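Local coordinates for protein CbsA (Xanthomonas oryzae pv. oryzae, PDB 5XYH) that hydrolyses 1,4-beta-glucosidic bonds of cellulose as an exoglucanase, releasing cellobiose, and serves the rice blight bacterium as a cell-wall degrading enzyme, at residues E146-S158 with W199-Y213. Numbering follows the deposited sequence.
Sequences EPDSLPNLVTNQS and WLAWRSNMTPAISLY
In the family 6 glycoside hydrolase barrel, Leu150, Pro151 and Val154 of the short helix 150-155, part of the excursion between strand 140-145 and helix 170-183, pack on Leu200 of the 3-10 turn 199-201 and on Leu212 and Tyr213 of helix 206-218, which follows the neighbouring parallel strand 188-193. Helices 150-155 and 206-213 run nearly antiparallel, at 148°, with axes 9.5 Å apart at their closest. Val154 fills the middle. With CG1 anti to its backbone N (chi1 177°), its two methyls part: CG1 turns to the carbonyl O of Asn205, at 3.7 Å, and CG2 to CA of Ala209, where a small residue lets the backbones come close. Leu200 reaches across Val154 at about a right angle, and its forked end spans two residues one turn apart, CD2 lying 3.6 Å from Val154 CB and CD1 3.7 Å from Pro151 CB. Thr155 CG2 also lies against Leu200 CD2. Further along helix 206-218, Leu212 brings CD2 to 3.7 Å from the carbonyl O of Leu150 and 3.9 Å from Val154 CG2. At the N-terminal end of helix 150-155, Leu150 lays CD1 over one face of the Tyr213 ring in a CH-pi contact, 4.0 Å from the centroid and 17° off the normal. Pro151, placed where a missing N-H costs the helix nothing, offers a rigid apolar ring to Leu200 and Tyr213, its CD 3.2 Å from Tyr213 OH. That hydroxyl is hydrogen-bonded to Asp193 O; tyrosine thus joins an apolar face to a polar tip fixed at the strand end. Separately, Asn205 ND2 and Trp202 N both bond to Trp199 O, tying up turn 199-205. An extra helix inserted after one strand thus rests on the helix following the next, within the distorted alpha/beta barrel of family 6.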
ATOM      1  N   GLU A 146      -1.320   7.476   5.627  1.00 11.81           N
ATOM      2  CA  GLU A 146      -2.749   7.149   5.619  1.00 11.18           C
ATOM      3  C   GLU A 146      -3.234   6.588   4.288  1.00 11.29           C
ATOM      4  O   GLU A 146      -3.928   7.281   3.526  1.00 12.05           O
ATOM      5  CB  GLU A 146      -3.572   8.376   6.022  1.00 11.64           C
ATOM      6  CG  GLU A 146      -3.373   8.813   7.490  1.00 11.30           C
ATOM      7  CD  GLU A 146      -3.919   7.815   8.505  1.00 12.22           C
ATOM      8  OE1 GLU A 146      -4.734   6.936   8.121  1.00 12.10           O
ATOM      9  OE2 GLU A 146      -3.531   7.921   9.698  1.00 11.87           O
ATOM     10  N   PRO A 147      -2.923   5.326   4.001  1.00 11.93           N
ATOM     11  CA  PRO A 147      -3.501   4.671   2.824  1.00 11.37           C
ATOM     12  C   PRO A 147      -5.022   4.690   2.870  1.00 12.29           C
ATOM     13  O   PRO A 147      -5.638   4.749   3.938  1.00 11.69           O
ATOM     14  CB  PRO A 147      -2.966   3.236   2.908  1.00 12.01           C
ATOM     15  CG  PRO A 147      -1.851   3.261   3.863  1.00 11.51           C
ATOM     16  CD  PRO A 147      -2.034   4.434   4.767  1.00 11.38           C
ATOM     17  N   ASP A 148      -5.613   4.664   1.681  1.00 12.38           N
ATOM     18  CA  ASP A 148      -7.053   4.536   1.505  1.00 14.01           C
ATOM     19  C   ASP A 148      -7.805   5.728   2.089  1.00 13.82           C
ATOM     20  O   ASP A 148      -8.901   5.586   2.630  1.00 14.49           O
ATOM     21  CB  ASP A 148      -7.554   3.225   2.115  1.00 14.48           C
ATOM     22  CG  ASP A 148      -8.909   2.828   1.589  1.00 17.01           C
ATOM     23  OD1 ASP A 148      -9.256   3.208   0.441  1.00 18.16           O
ATOM     24  OD2 ASP A 148      -9.630   2.140   2.339  1.00 18.03           O
ATOM     25  N   SER A 149      -7.221   6.926   2.026  1.00 13.80           N
ATOM     26  CA  SER A 149      -7.887   8.088   2.596  1.00 13.85           C
ATOM     27  C   SER A 149      -8.237   9.044   1.473  1.00 14.72           C
ATOM     28  O   SER A 149      -9.336   8.932   0.889  1.00 14.65           O
ATOM     29  CB  SER A 149      -7.015   8.742   3.677  1.00 13.52           C
ATOM     30  OG  SER A 149      -5.806   9.238   3.140  1.00 12.58           O
ATOM     31  N   LEU A 150      -7.356   9.986   1.125  1.00 13.84           N
ATOM     32  CA  LEU A 150      -7.684  11.079   0.218  1.00 14.53           C
ATOM     33  C   LEU A 150      -8.277  10.657  -1.126  1.00 14.47           C
ATOM     34  O   LEU A 150      -9.241  11.311  -1.564  1.00 16.08           O
ATOM     35  CB  LEU A 150      -6.430  11.938  -0.013  1.00 13.96           C
ATOM     36  CG  LEU A 150      -5.930  12.717   1.201  1.00 14.87           C
ATOM     37  CD1 LEU A 150      -4.809  13.683   0.814  1.00 14.65           C
ATOM     38  CD2 LEU A 150      -7.079  13.473   1.836  1.00 15.85           C
ATOM     39  N   PRO A 151      -7.772   9.629  -1.831  1.00 14.52           N
ATOM     40  CA  PRO A 151      -8.356   9.295  -3.144  1.00 15.75           C
ATOM     41  C   PRO A 151      -9.865   9.082  -3.118  1.00 17.41           C
ATOM     42  O   PRO A 151     -10.544   9.399  -4.105  1.00 17.93           O
ATOM     43  CB  PRO A 151      -7.622   8.005  -3.534  1.00 15.07           C
ATOM     44  CG  PRO A 151      -6.339   8.062  -2.789  1.00 15.05           C
ATOM     45  CD  PRO A 151      -6.675   8.704  -1.488  1.00 13.84           C
ATOM     46  N   ASN A 152     -10.415   8.586  -2.005  1.00 17.01           N
ATOM     47  CA  ASN A 152     -11.857   8.378  -1.936  1.00 17.64           C
ATOM     48  C   ASN A 152     -12.623   9.684  -2.022  1.00 18.14           C
ATOM     49  O   ASN A 152     -13.776   9.697  -2.472  1.00 19.22           O
ATOM     50  CB  ASN A 152     -12.231   7.643  -0.655  1.00 17.22           C
ATOM     51  CG  ASN A 152     -11.600   6.283  -0.566  1.00 18.92           C
ATOM     52  OD1 ASN A 152     -11.860   5.414  -1.406  1.00 19.62           O
ATOM     53  ND2 ASN A 152     -10.761   6.076   0.460  1.00 18.12           N
ATOM     54  N   LEU A 153     -12.015  10.792  -1.591  1.00 16.84           N
ATOM     55  CA  LEU A 153     -12.695  12.077  -1.709  1.00 18.89           C
ATOM     56  C   LEU A 153     -12.884  12.494  -3.162  1.00 18.32           C
ATOM     57  O   LEU A 153     -13.770  13.305  -3.456  1.00 20.47           O
ATOM     58  CB  LEU A 153     -11.932  13.166  -0.956  1.00 15.83           C
ATOM     59  CG  LEU A 153     -11.553  12.899   0.498  1.00 17.14           C
ATOM     60  CD1 LEU A 153     -11.016  14.169   1.097  1.00 17.30           C
ATOM     61  CD2 LEU A 153     -12.767  12.409   1.285  1.00 17.86           C
ATOM     62  N   VAL A 154     -12.087  11.954  -4.073  1.00 18.08           N
ATOM     63  CA  VAL A 154     -12.189  12.289  -5.483  1.00 18.88           C
ATOM     64  C   VAL A 154     -13.067  11.300  -6.237  1.00 20.79           C
ATOM     65  O   VAL A 154     -13.895  11.703  -7.056  1.00 22.23           O
ATOM     66  CB  VAL A 154     -10.782  12.374  -6.110  1.00 18.66           C
ATOM     67  CG1 VAL A 154     -10.882  12.655  -7.607  1.00 19.50           C
ATOM     68  CG2 VAL A 154      -9.965  13.457  -5.411  1.00 18.85           C
ATOM     69  N   THR A 155     -12.923  10.001  -5.969  1.00 20.05           N
ATOM     70  CA  THR A 155     -13.571   8.993  -6.801  1.00 20.97           C
ATOM     71  C   THR A 155     -14.844   8.425  -6.197  1.00 21.82           C
ATOM     72  O   THR A 155     -15.667   7.875  -6.935  1.00 23.20           O
ATOM     73  CB  THR A 155     -12.614   7.833  -7.080  1.00 21.60           C
ATOM     74  OG1 THR A 155     -12.197   7.260  -5.836  1.00 22.75           O
ATOM     75  CG2 THR A 155     -11.386   8.320  -7.845  1.00 21.56           C
ATOM     76  N   ASN A 156     -15.034   8.545  -4.886  1.00 21.01           N
ATOM     77  CA  ASN A 156     -16.107   7.834  -4.202  1.00 21.49           C
ATOM     78  C   ASN A 156     -16.998   8.778  -3.409  1.00 22.31           C
ATOM     79  O   ASN A 156     -17.536   8.400  -2.358  1.00 20.46           O
ATOM     80  CB  ASN A 156     -15.530   6.756  -3.291  1.00 20.37           C
ATOM     81  CG  ASN A 156     -14.958   5.602  -4.064  1.00 21.00           C
ATOM     82  OD1 ASN A 156     -15.519   5.193  -5.092  1.00 22.91           O
ATOM     83  ND2 ASN A 156     -13.841   5.062  -3.588  1.00 20.56           N
ATOM     84  N   GLN A 157     -17.160  10.014  -3.889  1.00 21.64           N
ATOM     85  CA  GLN A 157     -17.950  10.973  -3.130  1.00 23.38           C
ATOM     86  C   GLN A 157     -19.414  10.575  -3.038  1.00 23.06           C
ATOM     87  O   GLN A 157     -20.101  11.029  -2.123  1.00 23.59           O
ATOM     88  CB  GLN A 157     -17.824  12.370  -3.735  1.00 25.24           C
ATOM     89  CG  GLN A 157     -16.737  13.208  -3.067  1.00 26.97           C
ATOM     90  CD  GLN A 157     -17.271  14.323  -2.169  1.00 31.10           C
ATOM     91  OE1 GLN A 157     -18.488  14.451  -1.948  1.00 32.98           O
ATOM     92  NE2 GLN A 157     -16.355  15.137  -1.643  1.00 29.69           N
ATOM     93  N   SER A 158     -19.911   9.722  -3.940  1.00 22.74           N
ATOM     94  CA  SER A 158     -21.298   9.276  -3.820  1.00 21.33           C
ATOM     95  C   SER A 158     -21.511   8.346  -2.632  1.00 22.53           C
ATOM     96  O   SER A 158     -22.657   8.187  -2.188  1.00 22.62           O
ATOM     97  CB  SER A 158     -21.756   8.603  -5.118  1.00 22.12           C
ATOM     98  OG  SER A 158     -20.968   7.463  -5.397  1.00 25.06           O
ATOM     99  N   TRP A 199      -7.711   5.607 -11.573  1.00 17.12           N
ATOM    100  CA  TRP A 199      -8.952   6.364 -11.725  1.00 18.32           C
ATOM    101  C   TRP A 199      -8.820   7.792 -11.207  1.00 19.05           C
ATOM    102  O   TRP A 199      -9.572   8.675 -11.649  1.00 19.93           O
ATOM    103  CB  TRP A 199     -10.109   5.661 -11.017  1.00 18.63           C
ATOM    104  CG  TRP A 199     -10.613   4.420 -11.722  1.00 18.08           C
ATOM    105  CD1 TRP A 199     -10.616   3.148 -11.229  1.00 18.82           C
ATOM    106  CD2 TRP A 199     -11.197   4.345 -13.033  1.00 19.13           C
ATOM    107  NE1 TRP A 199     -11.161   2.283 -12.149  1.00 18.69           N
ATOM    108  CE2 TRP A 199     -11.526   2.994 -13.266  1.00 18.61           C
ATOM    109  CE3 TRP A 199     -11.475   5.292 -14.034  1.00 19.84           C
ATOM    110  CZ2 TRP A 199     -12.119   2.561 -14.456  1.00 19.44           C
ATOM    111  CZ3 TRP A 199     -12.065   4.856 -15.231  1.00 19.31           C
ATOM    112  CH2 TRP A 199     -12.379   3.505 -15.424  1.00 19.00           C
ATOM    113  N   LEU A 200      -7.873   8.034 -10.293  1.00 18.29           N
ATOM    114  CA  LEU A 200      -7.580   9.393  -9.844  1.00 18.67           C
ATOM    115  C   LEU A 200      -7.113  10.290 -10.983  1.00 19.19           C
ATOM    116  O   LEU A 200      -7.299  11.511 -10.923  1.00 20.45           O
ATOM    117  CB  LEU A 200      -6.507   9.368  -8.761  1.00 17.47           C
ATOM    118  CG  LEU A 200      -6.955   9.180  -7.330  1.00 17.98           C
ATOM    119  CD1 LEU A 200      -5.727   9.405  -6.424  1.00 15.40           C
ATOM    120  CD2 LEU A 200      -8.064  10.171  -7.045  1.00 18.09           C
ATOM    121  N   ALA A 201      -6.483   9.712 -12.004  1.00 18.23           N
ATOM    122  CA  ALA A 201      -5.939  10.474 -13.121  1.00 20.47           C
ATOM    123  C   ALA A 201      -6.902  10.574 -14.305  1.00 20.44           C
ATOM    124  O   ALA A 201      -6.573  11.212 -15.315  1.00 20.84           O
ATOM    125  CB  ALA A 201      -4.611   9.845 -13.571  1.00 19.72           C
ATOM    126  N   TRP A 202      -8.085   9.989 -14.197  1.00 19.58           N
ATOM    127  CA  TRP A 202      -8.967   9.805 -15.336  1.00 20.54           C
ATOM    128  C   TRP A 202      -9.871  11.022 -15.518  1.00 20.86           C
ATOM    129  O   TRP A 202     -10.586  11.420 -14.590  1.00 19.36           O
ATOM    130  CB  TRP A 202      -9.794   8.542 -15.127  1.00 19.96           C
ATOM    131  CG  TRP A 202     -10.517   8.029 -16.318  1.00 20.47           C
ATOM    132  CD1 TRP A 202      -9.995   7.311 -17.362  1.00 20.50           C
ATOM    133  CD2 TRP A 202     -11.922   8.151 -16.577  1.00 21.02           C
ATOM    134  NE1 TRP A 202     -10.992   6.991 -18.258  1.00 19.91           N
ATOM    135  CE2 TRP A 202     -12.182   7.498 -17.799  1.00 20.36           C
ATOM    136  CE3 TRP A 202     -12.981   8.763 -15.900  1.00 20.67           C
ATOM    137  CZ2 TRP A 202     -13.460   7.435 -18.353  1.00 20.27           C
ATOM    138  CZ3 TRP A 202     -14.249   8.701 -16.458  1.00 19.73           C
ATOM    139  CH2 TRP A 202     -14.476   8.036 -17.665  1.00 19.91           C
ATOM    140  N   ARG A 203      -9.844  11.588 -16.726  1.00 20.81           N
ATOM    141  CA  ARG A 203     -10.716  12.681 -17.147  1.00 21.34           C
ATOM    142  C   ARG A 203     -10.845  13.777 -16.097  1.00 21.42           C
ATOM    143  O   ARG A 203      -9.851  14.416 -15.738  1.00 21.79           O
ATOM    144  CB  ARG A 203     -12.091  12.135 -17.520  1.00 21.57           C
ATOM    145  CG  ARG A 203     -12.033  11.157 -18.684  1.00 21.23           C
ATOM    146  CD  ARG A 203     -13.418  10.872 -19.217  1.00 21.05           C
ATOM    147  NE  ARG A 203     -13.942  12.042 -19.905  1.00 22.59           N
ATOM    148  CZ  ARG A 203     -13.819  12.242 -21.211  1.00 21.98           C
ATOM    149  NH1 ARG A 203     -13.208  11.333 -21.969  1.00 22.16           N
ATOM    150  NH2 ARG A 203     -14.319  13.347 -21.754  1.00 22.68           N
ATOM    151  N   SER A 204     -12.059  14.013 -15.602  1.00 21.26           N
ATOM    152  CA  SER A 204     -12.271  15.154 -14.721  1.00 21.12           C
ATOM    153  C   SER A 204     -11.829  14.883 -13.289  1.00 21.73           C
ATOM    154  O   SER A 204     -12.047  15.738 -12.417  1.00 20.93           O
ATOM    155  CB  SER A 204     -13.740  15.579 -14.739  1.00 20.66           C
ATOM    156  OG  SER A 204     -14.538  14.602 -14.122  1.00 22.14           O
ATOM    157  N   ASN A 205     -11.223  13.721 -13.027  1.00 19.99           N
ATOM    158  CA  ASN A 205     -10.723  13.417 -11.691  1.00 21.05           C
ATOM    159  C   ASN A 205      -9.331  13.989 -11.459  1.00 19.37           C
ATOM    160  O   ASN A 205      -8.957  14.236 -10.310  1.00 19.26           O
ATOM    161  CB  ASN A 205     -10.691  11.901 -11.457  1.00 19.91           C
ATOM    162  CG  ASN A 205     -12.075  11.286 -11.364  1.00 21.42           C
ATOM    163  OD1 ASN A 205     -13.043  11.952 -10.980  1.00 20.86           O
ATOM    164  ND2 ASN A 205     -12.175   9.996 -11.699  1.00 21.04           N
ATOM    165  N   MET A 206      -8.550  14.192 -12.516  1.00 19.66           N
ATOM    166  CA  MET A 206      -7.144  14.540 -12.326  1.00 19.78           C
ATOM    167  C   MET A 206      -7.000  15.895 -11.627  1.00 19.65           C
ATOM    168  O   MET A 206      -6.288  16.015 -10.622  1.00 19.44           O
ATOM    169  CB  MET A 206      -6.422  14.519 -13.673  1.00 20.72           C
ATOM    170  CG  MET A 206      -4.958  14.973 -13.631  1.00 20.37           C
ATOM    171  SD  MET A 206      -3.889  13.812 -12.739  1.00 24.56           S
ATOM    172  CE  MET A 206      -3.039  13.015 -14.105  1.00 19.87           C
ATOM    173  N   THR A 207      -7.685  16.926 -12.131  1.00 19.64           N
ATOM    174  CA  THR A 207      -7.568  18.250 -11.516  1.00 19.42           C
ATOM    175  C   THR A 207      -7.950  18.265 -10.042  1.00 19.31           C
ATOM    176  O   THR A 207      -7.145  18.760  -9.229  1.00 19.47           O
ATOM    177  CB  THR A 207      -8.383  19.271 -12.316  1.00 21.08           C
ATOM    178  OG1 THR A 207      -7.707  19.533 -13.557  1.00 21.76           O
ATOM    179  CG2 THR A 207      -8.552  20.570 -11.525  1.00 20.79           C
ATOM    180  N   PRO A 208      -9.115  17.753  -9.614  1.00 18.34           N
ATOM    181  CA  PRO A 208      -9.380  17.740  -8.164  1.00 19.34           C
ATOM    182  C   PRO A 208      -8.405  16.865  -7.393  1.00 18.71           C
ATOM    183  O   PRO A 208      -8.079  17.199  -6.248  1.00 18.96           O
ATOM    184  CB  PRO A 208     -10.828  17.230  -8.061  1.00 19.09           C
ATOM    185  CG  PRO A 208     -11.088  16.514  -9.352  1.00 19.19           C
ATOM    186  CD  PRO A 208     -10.254  17.223 -10.387  1.00 19.32           C
ATOM    187  N   ALA A 209      -7.910  15.774  -7.980  1.00 18.28           N
ATOM    188  CA  ALA A 209      -6.950  14.929  -7.273  1.00 17.77           C
ATOM    189  C   ALA A 209      -5.657  15.685  -7.016  1.00 17.41           C
ATOM    190  O   ALA A 209      -5.215  15.827  -5.871  1.00 17.01           O
ATOM    191  CB  ALA A 209      -6.670  13.657  -8.070  1.00 18.32           C
ATOM    192  N   ILE A 210      -5.040  16.187  -8.085  1.00 18.10           N
ATOM    193  CA  ILE A 210      -3.817  16.969  -7.942  1.00 17.39           C
ATOM    194  C   ILE A 210      -4.054  18.170  -7.037  1.00 16.60           C
ATOM    195  O   ILE A 210      -3.282  18.420  -6.110  1.00 16.22           O
ATOM    196  CB  ILE A 210      -3.287  17.390  -9.322  1.00 17.52           C
ATOM    197  CG1 ILE A 210      -2.964  16.163 -10.184  1.00 17.50           C
ATOM    198  CG2 ILE A 210      -2.097  18.317  -9.175  1.00 16.65           C
ATOM    199  CD1 ILE A 210      -2.038  15.151  -9.540  1.00 16.08           C
ATOM    200  N   SER A 211      -5.135  18.924  -7.269  1.00 16.81           N
ATOM    201  CA  SER A 211      -5.356  20.109  -6.445  1.00 17.62           C
ATOM    202  C   SER A 211      -5.644  19.750  -4.990  1.00 18.10           C
ATOM    203  O   SER A 211      -5.280  20.512  -4.085  1.00 17.89           O
ATOM    204  CB  SER A 211      -6.489  20.961  -7.014  1.00 19.02           C
ATOM    205  OG  SER A 211      -7.738  20.567  -6.479  1.00 20.77           O
ATOM    206  N   LEU A 212      -6.269  18.592  -4.742  1.00 17.22           N
ATOM    207  CA  LEU A 212      -6.487  18.141  -3.371  1.00 17.07           C
ATOM    208  C   LEU A 212      -5.169  17.888  -2.657  1.00 16.16           C
ATOM    209  O   LEU A 212      -4.921  18.434  -1.582  1.00 16.72           O
ATOM    210  CB  LEU A 212      -7.345  16.874  -3.348  1.00 16.38           C
ATOM    211  CG  LEU A 212      -7.493  16.176  -1.993  1.00 17.13           C
ATOM    212  CD1 LEU A 212      -8.153  17.087  -0.987  1.00 17.84           C
ATOM    213  CD2 LEU A 212      -8.285  14.874  -2.157  1.00 15.24           C
ATOM    214  N   TYR A 213      -4.314  17.042  -3.231  1.00 15.74           N
ATOM    215  CA  TYR A 213      -3.027  16.783  -2.595  1.00 14.80           C
ATOM    216  C   TYR A 213      -2.217  18.064  -2.473  1.00 15.58           C
ATOM    217  O   TYR A 213      -1.564  18.301  -1.453  1.00 15.27           O
ATOM    218  CB  TYR A 213      -2.250  15.718  -3.376  1.00 14.30           C
ATOM    219  CG  TYR A 213      -2.733  14.311  -3.066  1.00 13.53           C
ATOM    220  CD1 TYR A 213      -3.877  13.797  -3.668  1.00 13.05           C
ATOM    221  CD2 TYR A 213      -2.059  13.521  -2.160  1.00 12.56           C
ATOM    222  CE1 TYR A 213      -4.326  12.505  -3.373  1.00 12.81           C
ATOM    223  CE2 TYR A 213      -2.494  12.239  -1.859  1.00 13.04           C
ATOM    224  CZ  TYR A 213      -3.617  11.734  -2.453  1.00 12.63           C
ATOM    225  OH  TYR A 213      -4.017  10.453  -2.122  1.00 12.61           O
TER